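Local coordinates for AT-less polyketide synthase (Streptomyces platensis subsp. rosaceus, PDB 4TKT), which probably catalyses the decarboxylative condensation that extends a growing polyketide chain, as a ketosynthase domain of the AT-less synthase that makes isomigrastatin, at residues A[129-134]-A[173-178]; A[303-308]-A[435-440]; A[494-499]-A[600-605]; A[313-318]-A[348-353]. All coordinates share one frame; numbering follows the deposited sequence.

In the fold
Three of the four contacts belong to one mixed sheet of the thiolase-type ketosynthase fold: interaction 1 at its 179-182 end, interaction 4 near its 403-405 end and interaction 2 between them. Interactions 2 and 4 are close neighbours, their centres 14 Å apart and their nearest atoms about 4 Å, and interaction 4 is nested in the chain loop that interaction 2 closes. Interaction 1 lies farther off, with its centre 35 Å from that of interaction 4. Interaction 3, centred 24 Å from interaction 1, joins the linker domain to a later part of the chain. A glycerol, probably from the crystallisation liquor, sits about 4 Å from the Val600 side chain there.

Interaction 1 (A[129-134]-A[173-178]); sequences GDIGVF and LDASGP
Asp130 OD1 receives the backbone N-H of Ser176 at 2.8 Å in a nearly straight bond (169°), on the syn side of the carboxylate and somewhat out of its plane. This is where strand 129-136 of the thiolase fold meets the loop that carries the chain from helix 163-173 to the edge strand 179-182; a Schellman motif with Asp174 in positive phi closes the helix. The grip is reciprocal, because the backbone N of Asp130 donates to Ser176 OG at 3.0 Å. Asp130 CG and Ser176 OG each lie between their own backbone N and carbonyl carbon (chi1 43° for Asp130, 72° for Ser176), and these rotations turn the carboxylate toward Ser176 N and the hydroxyl toward Asp130 N. Water 1 extends the link by donating to Asp130 OD2 and to Asp174 O.

Farther along, Gly177 N binds Ile131 O at 2.9 Å. The methyl of Ala175 packs beside Ile131, its CB 3.7 Å from Ile131 CB. Val133 N then donates to Pro178 O at 2.8 Å, and the backbone pairing continues with Val180, so the loop runs directly into parallel strand register. On its other edge, strand 129-136 pairs with the chain at Val207 and Leu209. Phe134 packs against helix 188-202 through Ala192 and Leu195, and its ring also reaches the loop: Phe134 CZ lies 3.8 Å from Pro178 CB, the ring and the proline meeting at a slant.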
loop_
_atom_site.group_PDB
_atom_site.type_symbol
_atom_site.label_atom_id
_atom_site.label_comp_id
_atom_site.label_asym_id
_atom_site.label_seq_id
_atom_site.Cartn_x
_atom_site.Cartn_y
_atom_site.Cartn_z
ATOM N N GLY A 129 -2.741 -22.840 6.119
ATOM C CA GLY A 129 -2.827 -21.571 6.817
ATOM C C GLY A 129 -4.007 -20.747 6.349
ATOM O O GLY A 129 -4.555 -20.990 5.276
ATOM N N ASP A 130 -4.410 -19.771 7.157
ATOM C CA ASP A 130 -5.505 -18.888 6.779
ATOM C C ASP A 130 -4.977 -17.637 6.072
ATOM O O ASP A 130 -5.239 -17.429 4.887
ATOM C CB ASP A 130 -6.345 -18.510 8.009
ATOM C CG ASP A 130 -5.497 -18.173 9.228
ATOM O OD1 ASP A 130 -4.383 -17.633 9.058
ATOM O OD2 ASP A 130 -5.949 -18.444 10.361
ATOM N N ILE A 131 -4.221 -16.820 6.802
ATOM C CA ILE A 131 -3.671 -15.576 6.274
ATOM C C ILE A 131 -2.156 -15.653 6.115
ATOM O O ILE A 131 -1.443 -15.953 7.071
ATOM C CB ILE A 131 -3.996 -14.380 7.192
ATOM C CG1 ILE A 131 -5.487 -14.332 7.524
ATOM C CG2 ILE A 131 -3.536 -13.079 6.560
ATOM C CD1 ILE A 131 -5.841 -13.243 8.505
ATOM N N GLY A 132 -1.668 -15.369 4.912
ATOM C CA GLY A 132 -0.237 -15.330 4.668
ATOM C C GLY A 132 0.291 -13.909 4.626
ATOM O O GLY A 132 -0.416 -12.989 4.221
ATOM N N VAL A 133 1.536 -13.722 5.051
ATOM C CA VAL A 133 2.139 -12.393 5.063
ATOM C C VAL A 133 3.473 -12.399 4.324
ATOM O O VAL A 133 4.411 -13.090 4.718
ATOM C CB VAL A 133 2.348 -11.875 6.501
ATOM C CG1 VAL A 133 2.870 -10.450 6.480
ATOM C CG2 VAL A 133 1.043 -11.943 7.280
ATOM N N PHE A 134 3.542 -11.627 3.247
ATOM C CA PHE A 134 4.727 -11.578 2.404
ATOM C C PHE A 134 5.211 -10.146 2.283
ATOM O O PHE A 134 4.590 -9.327 1.607
ATOM C CB PHE A 134 4.430 -12.159 1.023
ATOM C CG PHE A 134 3.980 -13.586 1.056
ATOM C CD1 PHE A 134 2.652 -13.902 1.282
ATOM C CD2 PHE A 134 4.886 -14.617 0.872
ATOM C CE1 PHE A 134 2.236 -15.215 1.321
ATOM C CE2 PHE A 134 4.476 -15.932 0.909
ATOM C CZ PHE A 134 3.149 -16.232 1.134
ATOM N N LEU A 173 -2.055 -10.384 13.690
ATOM C CA LEU A 173 -3.266 -10.814 13.001
ATOM C C LEU A 173 -3.730 -12.194 13.440
ATOM O O LEU A 173 -4.795 -12.651 13.023
ATOM C CB LEU A 173 -3.041 -10.830 11.488
ATOM C CG LEU A 173 -2.807 -9.506 10.767
ATOM C CD1 LEU A 173 -2.629 -9.755 9.280
ATOM C CD2 LEU A 173 -3.970 -8.568 11.020
ATOM N N ASP A 174 -2.924 -12.850 14.272
ATOM C CA ASP A 174 -3.107 -14.264 14.577
ATOM C C ASP A 174 -3.209 -15.046 13.269
ATOM O O ASP A 174 -4.109 -15.864 13.085
ATOM C CB ASP A 174 -4.345 -14.490 15.450
ATOM C CG ASP A 174 -4.406 -15.892 16.028
ATOM O OD1 ASP A 174 -3.360 -16.577 16.048
ATOM O OD2 ASP A 174 -5.500 -16.309 16.463
ATOM N N ALA A 175 -2.283 -14.770 12.356
ATOM C CA ALA A 175 -2.256 -15.430 11.056
ATOM C C ALA A 175 -1.468 -16.732 11.124
ATOM O O ALA A 175 -0.437 -16.806 11.793
ATOM C CB ALA A 175 -1.666 -14.507 10.008
ATOM N N SER A 176 -1.952 -17.757 10.431
ATOM C CA SER A 176 -1.316 -19.068 10.480
ATOM C C SER A 176 -0.715 -19.469 9.139
ATOM O O SER A 176 -0.196 -20.573 8.996
ATOM C CB SER A 176 -2.317 -20.132 10.930
ATOM O OG SER A 176 -3.270 -20.392 9.914
ATOM N N GLY A 177 -0.792 -18.579 8.155
ATOM C CA GLY A 177 -0.217 -18.851 6.850
ATOM C C GLY A 177 1.280 -18.601 6.846
ATOM O O GLY A 177 1.866 -18.320 7.888
ATOM N N PRO A 178 1.914 -18.716 5.670
ATOM C CA PRO A 178 3.340 -18.402 5.552
ATOM C C PRO A 178 3.645 -16.964 5.969
ATOM O O PRO A 178 2.918 -16.043 5.601
ATOM C CB PRO A 178 3.624 -18.613 4.063
ATOM C CG PRO A 178 2.584 -19.591 3.621
ATOM C CD PRO A 178 1.357 -19.249 4.416
HETATM O O HOH W 1 -4.661 -18.483 13.058
HETATM O O HOH W 2 1.070 -15.351 8.364
#

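Interaction 2 (A[303-308]-A[435-440]); sequences SAWRRA and HVVVED
Ala304 in helix 303-308 lies over His435 of strand 435-439, the two axes approaching to 7.9 Å with their N-to-C directions 36° apart. No hydrogen bond joins the segments; small side chains and two rings fill the interface. Ala304 and Ala308, one helical turn apart, direct their methyls at the strand, which answers with the alternate residues His435 and Val437. Ala304 CB rests 3.6 Å from His435 O and also meets the imidazole at its edge, near CD2. Val437 stands with CG1 anti to its backbone N (chi1 -179°), a rotation that divides its branches between two partners. CG1 of Val437 packs on Ala308 CB at 3.9 Å, while Val437 CG2 comes up to the edge of the indole, in its plane, 3.6 Å from Trp305 CD1.

Trp305 and His435 approach through their nitrogens: Trp305 NE1 is 3.7 Å from His435 NE2. The five-membered ring of the indole and the imidazole have planes 85° apart, with centroids separated by 5.4 Å. The other imidazole nitrogen, His435 ND1, is hydrogen-bonded to Ser425 OG of the next strand, which helps to fix the ring's rotation. Phe340 meets the Trp305 ring edge-to-face.

In the layered thiolase fold, helix 294-308 thus covers one face of the sheet. Val438 points to the opposite face, where it touches Leu371 and Leu374 of helix 366-380. Strand 432-439 itself runs antiparallel between strands 273-282 and 421-427.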
loop_
_atom_site.group_PDB
_atom_site.type_symbol
_atom_site.label_atom_id
_atom_site.label_comp_id
_atom_site.label_asym_id
_atom_site.label_seq_id
_atom_site.Cartn_x
_atom_site.Cartn_y
_atom_site.Cartn_z
ATOM N N SER A 303 7.291 -13.803 -19.795
ATOM C CA SER A 303 6.898 -14.913 -18.931
ATOM C C SER A 303 5.633 -14.582 -18.155
ATOM O O SER A 303 4.752 -15.428 -17.996
ATOM C CB SER A 303 8.024 -15.268 -17.962
ATOM O OG SER A 303 9.199 -15.622 -18.665
ATOM N N ALA A 304 5.550 -13.346 -17.675
ATOM C CA ALA A 304 4.380 -12.895 -16.934
ATOM C C ALA A 304 3.174 -12.823 -17.860
ATOM O O ALA A 304 2.068 -13.211 -17.486
ATOM C CB ALA A 304 4.641 -11.545 -16.285
ATOM N N TRP A 305 3.401 -12.331 -19.073
ATOM C CA TRP A 305 2.351 -12.250 -20.081
ATOM C C TRP A 305 1.787 -13.628 -20.420
ATOM O O TRP A 305 0.571 -13.804 -20.491
ATOM C CB TRP A 305 2.882 -11.576 -21.347
ATOM C CG TRP A 305 3.089 -10.098 -21.202
ATOM C CD1 TRP A 305 2.721 -9.319 -20.145
ATOM C CD2 TRP A 305 3.712 -9.222 -22.151
ATOM N NE1 TRP A 305 3.076 -8.010 -20.375
ATOM C CE2 TRP A 305 3.686 -7.925 -21.599
ATOM C CE3 TRP A 305 4.290 -9.407 -23.411
ATOM C CZ2 TRP A 305 4.213 -6.819 -22.266
ATOM C CZ3 TRP A 305 4.815 -8.308 -24.069
ATOM C CH2 TRP A 305 4.774 -7.031 -23.496
ATOM N N ARG A 306 2.671 -14.601 -20.620
ATOM C CA ARG A 306 2.248 -15.958 -20.960
ATOM C C ARG A 306 1.438 -16.572 -19.824
ATOM O O ARG A 306 0.409 -17.201 -20.053
ATOM C CB ARG A 306 3.458 -16.838 -21.284
ATOM N N ARG A 307 1.909 -16.376 -18.599
ATOM C CA ARG A 307 1.222 -16.888 -17.421
ATOM C C ARG A 307 -0.126 -16.198 -17.231
ATOM O O ARG A 307 -1.072 -16.789 -16.710
ATOM C CB ARG A 307 2.097 -16.705 -16.182
ATOM C CG ARG A 307 1.503 -17.248 -14.894
ATOM C CD ARG A 307 2.516 -18.114 -14.168
ATOM N NE ARG A 307 3.833 -17.484 -14.133
ATOM C CZ ARG A 307 4.969 -18.138 -13.914
ATOM N NH1 ARG A 307 4.950 -19.449 -13.715
ATOM N NH2 ARG A 307 6.122 -17.483 -13.901
ATOM N N ALA A 308 -0.204 -14.944 -17.664
ATOM C CA ALA A 308 -1.425 -14.157 -17.544
ATOM C C ALA A 308 -2.422 -14.510 -18.640
ATOM O O ALA A 308 -3.626 -14.307 -18.486
ATOM C CB ALA A 308 -1.103 -12.674 -17.584
ATOM N N HIS A 435 7.921 -8.740 -13.080
ATOM C CA HIS A 435 6.853 -8.088 -13.822
ATOM C C HIS A 435 5.505 -8.650 -13.390
ATOM O O HIS A 435 5.355 -9.858 -13.207
ATOM C CB HIS A 435 7.044 -8.260 -15.328
ATOM C CG HIS A 435 6.149 -7.390 -16.153
ATOM N ND1 HIS A 435 6.474 -6.092 -16.486
ATOM C CD2 HIS A 435 4.938 -7.628 -16.709
ATOM C CE1 HIS A 435 5.504 -5.569 -17.214
ATOM N NE2 HIS A 435 4.559 -6.480 -17.363
ATOM N N VAL A 436 4.531 -7.763 -13.218
ATOM C CA VAL A 436 3.199 -8.160 -12.782
ATOM C C VAL A 436 2.152 -7.648 -13.764
ATOM O O VAL A 436 2.229 -6.509 -14.223
ATOM C CB VAL A 436 2.896 -7.632 -11.364
ATOM C CG1 VAL A 436 1.464 -7.934 -10.970
ATOM C CG2 VAL A 436 3.854 -8.246 -10.362
ATOM N N VAL A 437 1.186 -8.500 -14.093
ATOM C CA VAL A 437 0.132 -8.151 -15.039
ATOM C C VAL A 437 -1.216 -8.024 -14.343
ATOM O O VAL A 437 -1.713 -8.990 -13.763
ATOM C CB VAL A 437 0.015 -9.198 -16.156
ATOM C CG1 VAL A 437 -1.071 -8.801 -17.140
ATOM C CG2 VAL A 437 1.348 -9.373 -16.859
ATOM N N VAL A 438 -1.811 -6.835 -14.402
ATOM C CA VAL A 438 -3.088 -6.601 -13.735
ATOM C C VAL A 438 -4.168 -6.082 -14.686
ATOM O O VAL A 438 -3.886 -5.393 -15.665
ATOM C CB VAL A 438 -2.945 -5.600 -12.559
ATOM C CG1 VAL A 438 -1.886 -6.072 -11.580
ATOM C CG2 VAL A 438 -2.611 -4.210 -13.065
ATOM N N GLU A 439 -5.409 -6.440 -14.385
ATOM C CA GLU A 439 -6.568 -5.894 -15.073
ATOM C C GLU A 439 -7.620 -5.519 -14.036
ATOM O O GLU A 439 -7.653 -6.103 -12.951
ATOM C CB GLU A 439 -7.136 -6.899 -16.076
ATOM C CG GLU A 439 -7.638 -8.186 -15.438
ATOM C CD GLU A 439 -8.351 -9.094 -16.423
ATOM O OE1 GLU A 439 -8.299 -8.816 -17.640
ATOM O OE2 GLU A 439 -8.965 -10.087 -15.977
ATOM N N ASP A 440 -8.474 -4.550 -14.347
ATOM C CA ASP A 440 -9.543 -4.208 -13.416
ATOM C C ASP A 440 -10.666 -5.236 -13.505
ATOM O O ASP A 440 -10.613 -6.162 -14.316
ATOM C CB ASP A 440 -10.079 -2.793 -13.666
ATOM C CG ASP A 440 -10.486 -2.561 -15.103
ATOM O OD1 ASP A 440 -10.442 -3.516 -15.908
ATOM O OD2 ASP A 440 -10.862 -1.413 -15.425
#

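Interaction 3 (A[494-499]-A[600-605]); sequences PDIAYT and VALPGY
Thr499 OG1 accepts the backbone N-H of Val600 at 3.0 Å, with an angle of 150° at the hydrogen, and this is the polar link between helix 493-502 of the linker domain and the extended segment 600-605. That segment runs from the linker to the ketosynthase, a course consistent with the LPxYPFxRxRYW-type stretch that ends the post-AT linker of related synthases. The two branches of Thr499 make different contacts. With OG1 anti to the carbonyl carbon and the methyl anti to the backbone N (chi1 -60°), the hydroxyl meets Val600 N, while Thr499 CG2 lies against both Val600 O, at 3.5 Å, and Leu602 CD1, at 3.8 Å. The same leucine methyl reaches Ile496 CG2 at 4.2 Å, and Val600 CG1 lies 3.9 Å from Asp495 CB. Val600 and Leu602, alternate residues of the extended chain, therefore both face the helix.

A second shell positions the threonine. Its hydroxyl donates to Asp495 O, one turn earlier, leaving the oxygen's acceptor side for Val600 N. Asp495 OD1 accepts from Arg598 N, so the approach to Val600 is held to the same helical turn by a further bond.

Ile496 also packs on Leu483, in the loop after helix 469-482. Downstream, Tyr605 N binds Glu107 OE1 of helix 93-109, carrying the segment onto the ketosynthase. Within the helix the Asp495 carbonyl accepts twice: Thr499 N and Thr499 OG1 reach Asp495 O from opposite faces of its plane, at 3.0 Å and 2.9 Å respectively.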
loop_
_atom_site.group_PDB
_atom_site.type_symbol
_atom_site.label_atom_id
_atom_site.label_comp_id
_atom_site.label_asym_id
_atom_site.label_seq_id
_atom_site.Cartn_x
_atom_site.Cartn_y
_atom_site.Cartn_z
ATOM N N PRO A 494 -26.930 1.713 3.693
ATOM C CA PRO A 494 -26.840 0.276 3.987
ATOM C C PRO A 494 -25.427 -0.292 3.818
ATOM O O PRO A 494 -25.026 -1.173 4.579
ATOM C CB PRO A 494 -27.800 -0.347 2.970
ATOM C CG PRO A 494 -28.789 0.729 2.690
ATOM C CD PRO A 494 -27.996 2.001 2.715
ATOM N N ASP A 495 -24.683 0.212 2.838
ATOM C CA ASP A 495 -23.316 -0.249 2.611
ATOM C C ASP A 495 -22.379 0.225 3.720
ATOM O O ASP A 495 -21.548 -0.539 4.213
ATOM C CB ASP A 495 -22.801 0.234 1.254
ATOM C CG ASP A 495 -23.567 -0.363 0.092
ATOM O OD1 ASP A 495 -24.118 -1.472 0.247
ATOM O OD2 ASP A 495 -23.611 0.277 -0.978
ATOM N N ILE A 496 -22.519 1.492 4.101
ATOM C CA ILE A 496 -21.701 2.082 5.155
ATOM C C ILE A 496 -21.877 1.341 6.474
ATOM O O ILE A 496 -20.900 0.974 7.125
ATOM C CB ILE A 496 -22.041 3.568 5.360
ATOM C CG1 ILE A 496 -21.667 4.373 4.113
ATOM C CG2 ILE A 496 -21.325 4.120 6.579
ATOM C CD1 ILE A 496 -22.120 5.810 4.158
ATOM N N ALA A 497 -23.131 1.117 6.856
ATOM C CA ALA A 497 -23.447 0.423 8.099
ATOM C C ALA A 497 -22.885 -0.993 8.105
ATOM O O ALA A 497 -22.296 -1.429 9.091
ATOM C CB ALA A 497 -24.953 0.397 8.323
ATOM N N TYR A 498 -23.065 -1.702 6.996
ATOM C CA TYR A 498 -22.586 -3.075 6.879
ATOM C C TYR A 498 -21.067 -3.149 7.010
ATOM O O TYR A 498 -20.536 -4.006 7.720
ATOM C CB TYR A 498 -23.031 -3.681 5.546
ATOM C CG TYR A 498 -22.557 -5.100 5.329
ATOM C CD1 TYR A 498 -23.156 -6.161 5.994
ATOM C CD2 TYR A 498 -21.516 -5.379 4.453
ATOM C CE1 TYR A 498 -22.729 -7.461 5.798
ATOM C CE2 TYR A 498 -21.081 -6.676 4.249
ATOM C CZ TYR A 498 -21.691 -7.713 4.925
ATOM O OH TYR A 498 -21.265 -9.007 4.730
ATOM N N THR A 499 -20.378 -2.241 6.326
ATOM C CA THR A 499 -18.921 -2.192 6.357
ATOM C C THR A 499 -18.399 -1.958 7.776
ATOM O O THR A 499 -17.455 -2.613 8.213
ATOM C CB THR A 499 -18.375 -1.088 5.423
ATOM O OG1 THR A 499 -18.796 -1.342 4.075
ATOM C CG2 THR A 499 -16.858 -1.050 5.465
ATOM N N VAL A 600 -17.470 -0.971 1.429
ATOM C CA VAL A 600 -16.991 0.251 0.795
ATOM C C VAL A 600 -15.754 0.783 1.499
ATOM O O VAL A 600 -15.457 0.400 2.630
ATOM C CB VAL A 600 -18.074 1.348 0.778
ATOM C CG1 VAL A 600 -19.211 0.962 -0.155
ATOM C CG2 VAL A 600 -18.588 1.615 2.187
ATOM N N ALA A 601 -15.037 1.668 0.818
ATOM C CA ALA A 601 -13.831 2.261 1.376
ATOM C C ALA A 601 -14.180 3.360 2.371
ATOM O O ALA A 601 -14.755 4.383 2.007
ATOM C CB ALA A 601 -12.946 2.808 0.268
ATOM N N LEU A 602 -13.830 3.135 3.632
ATOM C CA LEU A 602 -14.062 4.113 4.685
ATOM C C LEU A 602 -12.742 4.434 5.377
ATOM O O LEU A 602 -11.804 3.643 5.305
ATOM C CB LEU A 602 -15.091 3.584 5.686
ATOM C CG LEU A 602 -16.495 3.377 5.118
ATOM C CD1 LEU A 602 -17.380 2.672 6.123
ATOM C CD2 LEU A 602 -17.102 4.708 4.717
ATOM N N PRO A 603 -12.658 5.604 6.031
ATOM C CA PRO A 603 -11.437 5.991 6.748
ATOM C C PRO A 603 -10.957 4.927 7.731
ATOM O O PRO A 603 -11.770 4.293 8.408
ATOM C CB PRO A 603 -11.859 7.261 7.490
ATOM C CG PRO A 603 -12.921 7.845 6.635
ATOM C CD PRO A 603 -13.665 6.681 6.040
ATOM N N GLY A 604 -9.642 4.737 7.794
ATOM C CA GLY A 604 -9.046 3.760 8.686
ATOM C C GLY A 604 -8.909 4.277 10.104
ATOM O O GLY A 604 -9.184 5.445 10.373
ATOM N N TYR A 605 -8.483 3.403 11.011
ATOM C CA TYR A 605 -8.310 3.767 12.414
ATOM C C TYR A 605 -7.313 4.911 12.574
ATOM O O TYR A 605 -6.254 4.910 11.948
ATOM C CB TYR A 605 -7.850 2.555 13.232
ATOM C CG TYR A 605 -7.754 2.822 14.718
ATOM C CD1 TYR A 605 -6.585 3.314 15.285
ATOM C CD2 TYR A 605 -8.838 2.587 15.556
ATOM C CE1 TYR A 605 -6.499 3.562 16.639
ATOM C CE2 TYR A 605 -8.758 2.831 16.912
ATOM C CZ TYR A 605 -7.589 3.319 17.447
ATOM O OH TYR A 605 -7.501 3.568 18.798
#

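Interaction 4 (A[313-318]-A[348-353]); sequences RDIGCI and NFCAIG
Ala351 N donates to Gly316 O at 3.1 Å in an almost straight bond (171°), opening the parallel pairing of strands 317-319 and 350-353, the two strands of a beta-alpha-beta unit completed by helix 328-340. Ala351 O in turn accepts from Ile318 N at 2.8 Å, so both backbone polar atoms of Ala351 are used by the same neighbouring chain segment, 313-318. The ladder ends with a weak bond from Gly353 N to Ile318 O. Before it begins, water 3 donates to Phe349 O at 3.0 Å and only weakly to Gly316 O. On their far edges the strands are satisfied by others: Cys317 pairs with Gly423, Cys350 with Pro402.

Apolar groups fill the faces. Cys317 and Ala351 share one, both touching Leu383; Ile318 and Ile352 share the other, where both touch Phe403. The sulfur of Cys350 touches two isoleucines, SG lying 3.6 Å from Ile318 CG1 and 3.7 Å from Ile315 CG2.

Just before the pairing begins, Arg313 lies on Phe349. A bend at chi2 (57°) folds its chain over the ring, and the guanidinium stacks off-centre in a cation-pi contact, the planes 29° apart. The delta methylene lies over the ring centre: Arg313 CD is 4.0 Å from the Phe349 ring centroid.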
loop_
_atom_site.group_PDB
_atom_site.type_symbol
_atom_site.label_atom_id
_atom_site.label_comp_id
_atom_site.label_asym_id
_atom_site.label_seq_id
_atom_site.Cartn_x
_atom_site.Cartn_y
_atom_site.Cartn_z
ATOM N N ARG A 313 -0.910 -6.687 -27.133
ATOM C CA ARG A 313 -1.439 -5.597 -27.945
ATOM C C ARG A 313 -2.529 -4.834 -27.186
ATOM O O ARG A 313 -2.762 -3.648 -27.430
ATOM C CB ARG A 313 -1.979 -6.139 -29.271
ATOM C CG ARG A 313 -2.590 -5.089 -30.192
ATOM C CD ARG A 313 -1.608 -3.970 -30.515
ATOM N NE ARG A 313 -2.210 -2.940 -31.359
ATOM C CZ ARG A 313 -2.932 -1.919 -30.900
ATOM N NH1 ARG A 313 -3.442 -1.031 -31.745
ATOM N NH2 ARG A 313 -3.147 -1.786 -29.598
ATOM N N ASP A 314 -3.177 -5.516 -26.245
ATOM C CA ASP A 314 -4.271 -4.925 -25.481
ATOM C C ASP A 314 -3.795 -4.143 -24.259
ATOM O O ASP A 314 -4.592 -3.452 -23.623
ATOM C CB ASP A 314 -5.251 -6.013 -25.039
ATOM C CG ASP A 314 -5.892 -6.731 -26.209
ATOM O OD1 ASP A 314 -6.209 -6.067 -27.217
ATOM O OD2 ASP A 314 -6.075 -7.964 -26.120
ATOM N N ILE A 315 -2.512 -4.261 -23.925
ATOM C CA ILE A 315 -1.947 -3.529 -22.791
ATOM C C ILE A 315 -2.146 -2.030 -22.977
ATOM O O ILE A 315 -1.684 -1.452 -23.961
ATOM C CB ILE A 315 -0.442 -3.804 -22.603
ATOM C CG1 ILE A 315 -0.175 -5.295 -22.388
ATOM C CG2 ILE A 315 0.099 -2.995 -21.431
ATOM C CD1 ILE A 315 -0.577 -5.798 -21.033
ATOM N N GLY A 316 -2.840 -1.406 -22.032
ATOM C CA GLY A 316 -3.159 0.004 -22.137
ATOM C C GLY A 316 -2.129 0.902 -21.484
ATOM O O GLY A 316 -1.949 2.049 -21.888
ATOM N N CYS A 317 -1.445 0.377 -20.474
ATOM C CA CYS A 317 -0.490 1.175 -19.717
ATOM C C CYS A 317 0.603 0.316 -19.091
ATOM O O CYS A 317 0.340 -0.772 -18.582
ATOM C CB CYS A 317 -1.216 1.972 -18.630
ATOM S SG CYS A 317 -0.137 2.888 -17.507
ATOM N N ILE A 318 1.833 0.815 -19.143
ATOM C CA ILE A 318 2.955 0.180 -18.466
ATOM C C ILE A 318 3.521 1.113 -17.403
ATOM O O ILE A 318 3.971 2.217 -17.714
ATOM C CB ILE A 318 4.082 -0.197 -19.446
ATOM C CG1 ILE A 318 3.636 -1.323 -20.380
ATOM C CG2 ILE A 318 5.326 -0.616 -18.681
ATOM C CD1 ILE A 318 3.509 -2.668 -19.704
ATOM N N ASN A 348 3.083 2.811 -30.709
ATOM C CA ASN A 348 2.457 3.932 -30.010
ATOM C C ASN A 348 1.001 3.699 -29.614
ATOM O O ASN A 348 0.145 4.545 -29.865
ATOM C CB ASN A 348 2.553 5.190 -30.875
ATOM C CG ASN A 348 3.950 5.422 -31.404
ATOM O OD1 ASN A 348 4.933 5.256 -30.682
ATOM N ND2 ASN A 348 4.049 5.794 -32.676
ATOM N N PHE A 349 0.726 2.559 -28.989
ATOM C CA PHE A 349 -0.628 2.236 -28.548
ATOM C C PHE A 349 -0.712 2.152 -27.027
ATOM O O PHE A 349 -1.801 2.174 -26.449
ATOM C CB PHE A 349 -1.097 0.919 -29.172
ATOM C CG PHE A 349 -0.224 -0.261 -28.835
ATOM C CD1 PHE A 349 0.838 -0.610 -29.654
ATOM C CD2 PHE A 349 -0.470 -1.025 -27.704
ATOM C CE1 PHE A 349 1.642 -1.696 -29.349
ATOM C CE2 PHE A 349 0.331 -2.108 -27.392
ATOM C CZ PHE A 349 1.387 -2.445 -28.216
ATOM N N CYS A 350 0.448 2.058 -26.388
ATOM C CA CYS A 350 0.527 1.845 -24.949
ATOM C C CYS A 350 1.096 3.068 -24.238
ATOM O O CYS A 350 2.030 3.698 -24.726
ATOM C CB CYS A 350 1.384 0.610 -24.651
ATOM S SG CYS A 350 1.484 0.142 -22.914
ATOM N N ALA A 351 0.526 3.404 -23.087
ATOM C CA ALA A 351 1.030 4.514 -22.291
ATOM C C ALA A 351 2.155 4.028 -21.391
ATOM O O ALA A 351 2.194 2.856 -21.015
ATOM C CB ALA A 351 -0.083 5.136 -21.468
ATOM N N ILE A 352 3.072 4.926 -21.052
ATOM C CA ILE A 352 4.184 4.568 -20.182
ATOM C C ILE A 352 4.603 5.757 -19.317
ATOM O O ILE A 352 4.506 6.913 -19.733
ATOM C CB ILE A 352 5.392 4.042 -21.005
ATOM C CG1 ILE A 352 6.412 3.349 -20.096
ATOM C CG2 ILE A 352 6.029 5.156 -21.831
ATOM C CD1 ILE A 352 7.522 2.650 -20.850
ATOM N N GLY A 353 5.042 5.460 -18.098
ATOM C CA GLY A 353 5.470 6.478 -17.156
ATOM C C GLY A 353 5.924 5.830 -15.864
ATOM O O GLY A 353 5.828 4.612 -15.715
HETATM O O HOH W 3 -3.352 3.851 -24.489
#